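Local coordinates for hypothetical protein XCC0632 (Xanthomonas campestris pv. campestris, PDB 2IQI), which is of unknown function but is probably the auxiliary lipoprotein component of an ABC-type transport system, at residues V138-T143 and V174-I179. Numbering follows the deposited sequence.
Sequences VVASRT and VGWTLI
Arg142 and Ala140 of strand 138-143 meet Trp176 of helix 174-179, two segments that run nearly antiparallel at 158° with their axes 10.4 Å apart. The indole spans this gap. Its CG lies anti to the backbone N (chi1 171°), which extends the ring across to the strand. The six-membered ring reaches the strand backbone. Ala140 O and Ser141 N lie in the ring plane at its edge, with Ala140 O 3.9 Å from Trp176 CH2. These are contacts of van der Waals type. The methyl of Ala140 adds an apolar touch, Ala140 CB to Trp176 CZ2 at 3.9 Å.

Arg142 covers one face of the indole. It runs along the ring in the opposite direction, starting at the strand and ending beside the helix. Arg142 CB sits over the rim, 3.8 Å from Trp176 CZ2. Farther out, Arg142 CD makes a CH-pi contact, 4.2 Å from the centroid of the five-membered ring of Trp176. The chain then bends at its third torsion, and the guanidinium turns one face to the indole. Arg142 CZ is 3.4 Å from Trp176 CD1. The two planes are 41° apart, so this is a tilted contact and not a flat stack. Arg142 NE and Trp176 NE1 are both donors and do not bond to each other.

The contact lies at the surface and packs the long helix 155-185 against the mixed sheet. A classic beta bulge sets Val139 and Ala140 opposite the single residue Leu130 on antiparallel strand 121-132. Trp176 also touches Ala128 on that neighbouring strand and meets Phe144 edge-to-face. Deeper in the fold, Val174, Thr177 and Leu178 of the helix pack on Phe81 of helix 69-82, while Thr177 also touches Leu103 on strand 101-110.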
loop_
_atom_site.group_PDB
_atom_site.type_symbol
_atom_site.label_atom_id
_atom_site.label_comp_id
_atom_site.label_asym_id
_atom_site.label_seq_id
_atom_site.Cartn_x
_atom_site.Cartn_y
_atom_site.Cartn_z
ATOM N N VAL A 138 9.544 2.975 -18.472
ATOM C CA VAL A 138 8.680 2.085 -17.716
ATOM C C VAL A 138 9.192 0.667 -17.778
ATOM O O VAL A 138 9.205 0.062 -18.835
ATOM C CB VAL A 138 7.249 2.173 -18.186
ATOM C CG1 VAL A 138 6.374 1.350 -17.271
ATOM C CG2 VAL A 138 6.821 3.659 -18.182
ATOM N N VAL A 139 9.650 0.162 -16.634
ATOM C CA VAL A 139 10.121 -1.202 -16.541
ATOM C C VAL A 139 8.935 -2.154 -16.553
ATOM O O VAL A 139 8.912 -3.089 -17.308
ATOM C CB VAL A 139 10.969 -1.408 -15.307
ATOM C CG1 VAL A 139 11.192 -2.886 -15.074
ATOM C CG2 VAL A 139 12.289 -0.695 -15.457
ATOM N N ALA A 140 7.939 -1.890 -15.719
ATOM C CA ALA A 140 6.714 -2.683 -15.626
ATOM C C ALA A 140 5.716 -1.963 -14.730
ATOM O O ALA A 140 6.019 -0.943 -14.086
ATOM C CB ALA A 140 6.984 -4.048 -15.073
ATOM N N SER A 141 4.513 -2.512 -14.702
ATOM C CA SER A 141 3.385 -1.892 -14.072
ATOM C C SER A 141 2.555 -3.057 -13.629
ATOM O O SER A 141 2.580 -4.094 -14.287
ATOM C CB SER A 141 2.620 -1.060 -15.086
ATOM O OG SER A 141 1.839 -0.068 -14.418
ATOM N N ARG A 142 1.848 -2.907 -12.510
ATOM C CA ARG A 142 1.007 -3.960 -11.975
ATOM C C ARG A 142 -0.030 -3.424 -11.015
ATOM O O ARG A 142 0.270 -2.638 -10.126
ATOM C CB ARG A 142 1.830 -5.028 -11.262
ATOM C CG ARG A 142 0.941 -6.106 -10.739
ATOM C CD ARG A 142 1.636 -7.250 -10.111
ATOM N NE ARG A 142 2.288 -8.084 -11.102
ATOM C CZ ARG A 142 2.916 -9.217 -10.808
ATOM N NH1 ARG A 142 2.950 -9.664 -9.545
ATOM N NH2 ARG A 142 3.499 -9.912 -11.776
ATOM N N THR A 143 -1.258 -3.899 -11.185
ATOM C CA THR A 143 -2.355 -3.604 -10.279
ATOM C C THR A 143 -2.389 -4.646 -9.178
ATOM O O THR A 143 -2.277 -5.823 -9.453
ATOM C CB THR A 143 -3.649 -3.552 -11.059
ATOM O OG1 THR A 143 -3.584 -2.412 -11.914
ATOM C CG2 THR A 143 -4.859 -3.406 -10.152
ATOM N N VAL A 174 6.745 -4.883 -2.266
ATOM C CA VAL A 174 8.128 -4.997 -2.006
ATOM C C VAL A 174 8.749 -6.109 -2.850
ATOM O O VAL A 174 9.823 -5.919 -3.451
ATOM C CB VAL A 174 8.342 -5.197 -0.523
ATOM C CG1 VAL A 174 9.726 -5.751 -0.240
ATOM C CG2 VAL A 174 8.166 -3.868 0.187
ATOM N N GLY A 175 8.067 -7.254 -2.918
ATOM C CA GLY A 175 8.627 -8.444 -3.515
ATOM C C GLY A 175 8.616 -8.253 -4.995
ATOM O O GLY A 175 9.497 -8.722 -5.695
ATOM N N TRP A 176 7.634 -7.530 -5.495
ATOM C CA TRP A 176 7.522 -7.369 -6.939
ATOM C C TRP A 176 8.491 -6.319 -7.399
ATOM O O TRP A 176 8.920 -6.353 -8.541
ATOM C CB TRP A 176 6.109 -6.986 -7.303
ATOM C CG TRP A 176 5.902 -6.609 -8.665
ATOM C CD1 TRP A 176 5.609 -7.438 -9.713
ATOM C CD2 TRP A 176 5.903 -5.281 -9.181
ATOM N NE1 TRP A 176 5.452 -6.695 -10.867
ATOM C CE2 TRP A 176 5.641 -5.369 -10.565
ATOM C CE3 TRP A 176 6.138 -4.016 -8.618
ATOM C CZ2 TRP A 176 5.586 -4.237 -11.385
ATOM C CZ3 TRP A 176 6.086 -2.885 -9.450
ATOM C CH2 TRP A 176 5.807 -3.006 -10.804
ATOM N N THR A 177 8.812 -5.375 -6.518
ATOM C CA THR A 177 9.741 -4.301 -6.831
ATOM C C THR A 177 11.160 -4.835 -6.902
ATOM O O THR A 177 11.893 -4.529 -7.831
ATOM C CB THR A 177 9.689 -3.181 -5.782
ATOM O OG1 THR A 177 8.351 -2.707 -5.710
ATOM C CG2 THR A 177 10.605 -2.006 -6.185
ATOM N N LEU A 178 11.531 -5.640 -5.916
ATOM C CA LEU A 178 12.832 -6.267 -5.898
ATOM C C LEU A 178 13.011 -7.207 -7.060
ATOM O O LEU A 178 14.061 -7.194 -7.672
ATOM C CB LEU A 178 13.060 -7.033 -4.615
ATOM C CG LEU A 178 13.018 -6.170 -3.378
ATOM C CD1 LEU A 178 13.228 -7.092 -2.257
ATOM C CD2 LEU A 178 14.082 -5.036 -3.411
ATOM N N ILE A 179 12.024 -8.054 -7.345
ATOM C CA ILE A 179 12.192 -9.053 -8.408
ATOM C C ILE A 179 12.189 -8.363 -9.773
ATOM O O ILE A 179 13.109 -8.583 -10.581
ATOM C CB ILE A 179 11.160 -10.199 -8.290
ATOM C CG1 ILE A 179 11.551 -11.073 -7.106
ATOM C CG2 ILE A 179 11.041 -11.018 -9.583
ATOM C CD1 ILE A 179 10.485 -12.017 -6.682
#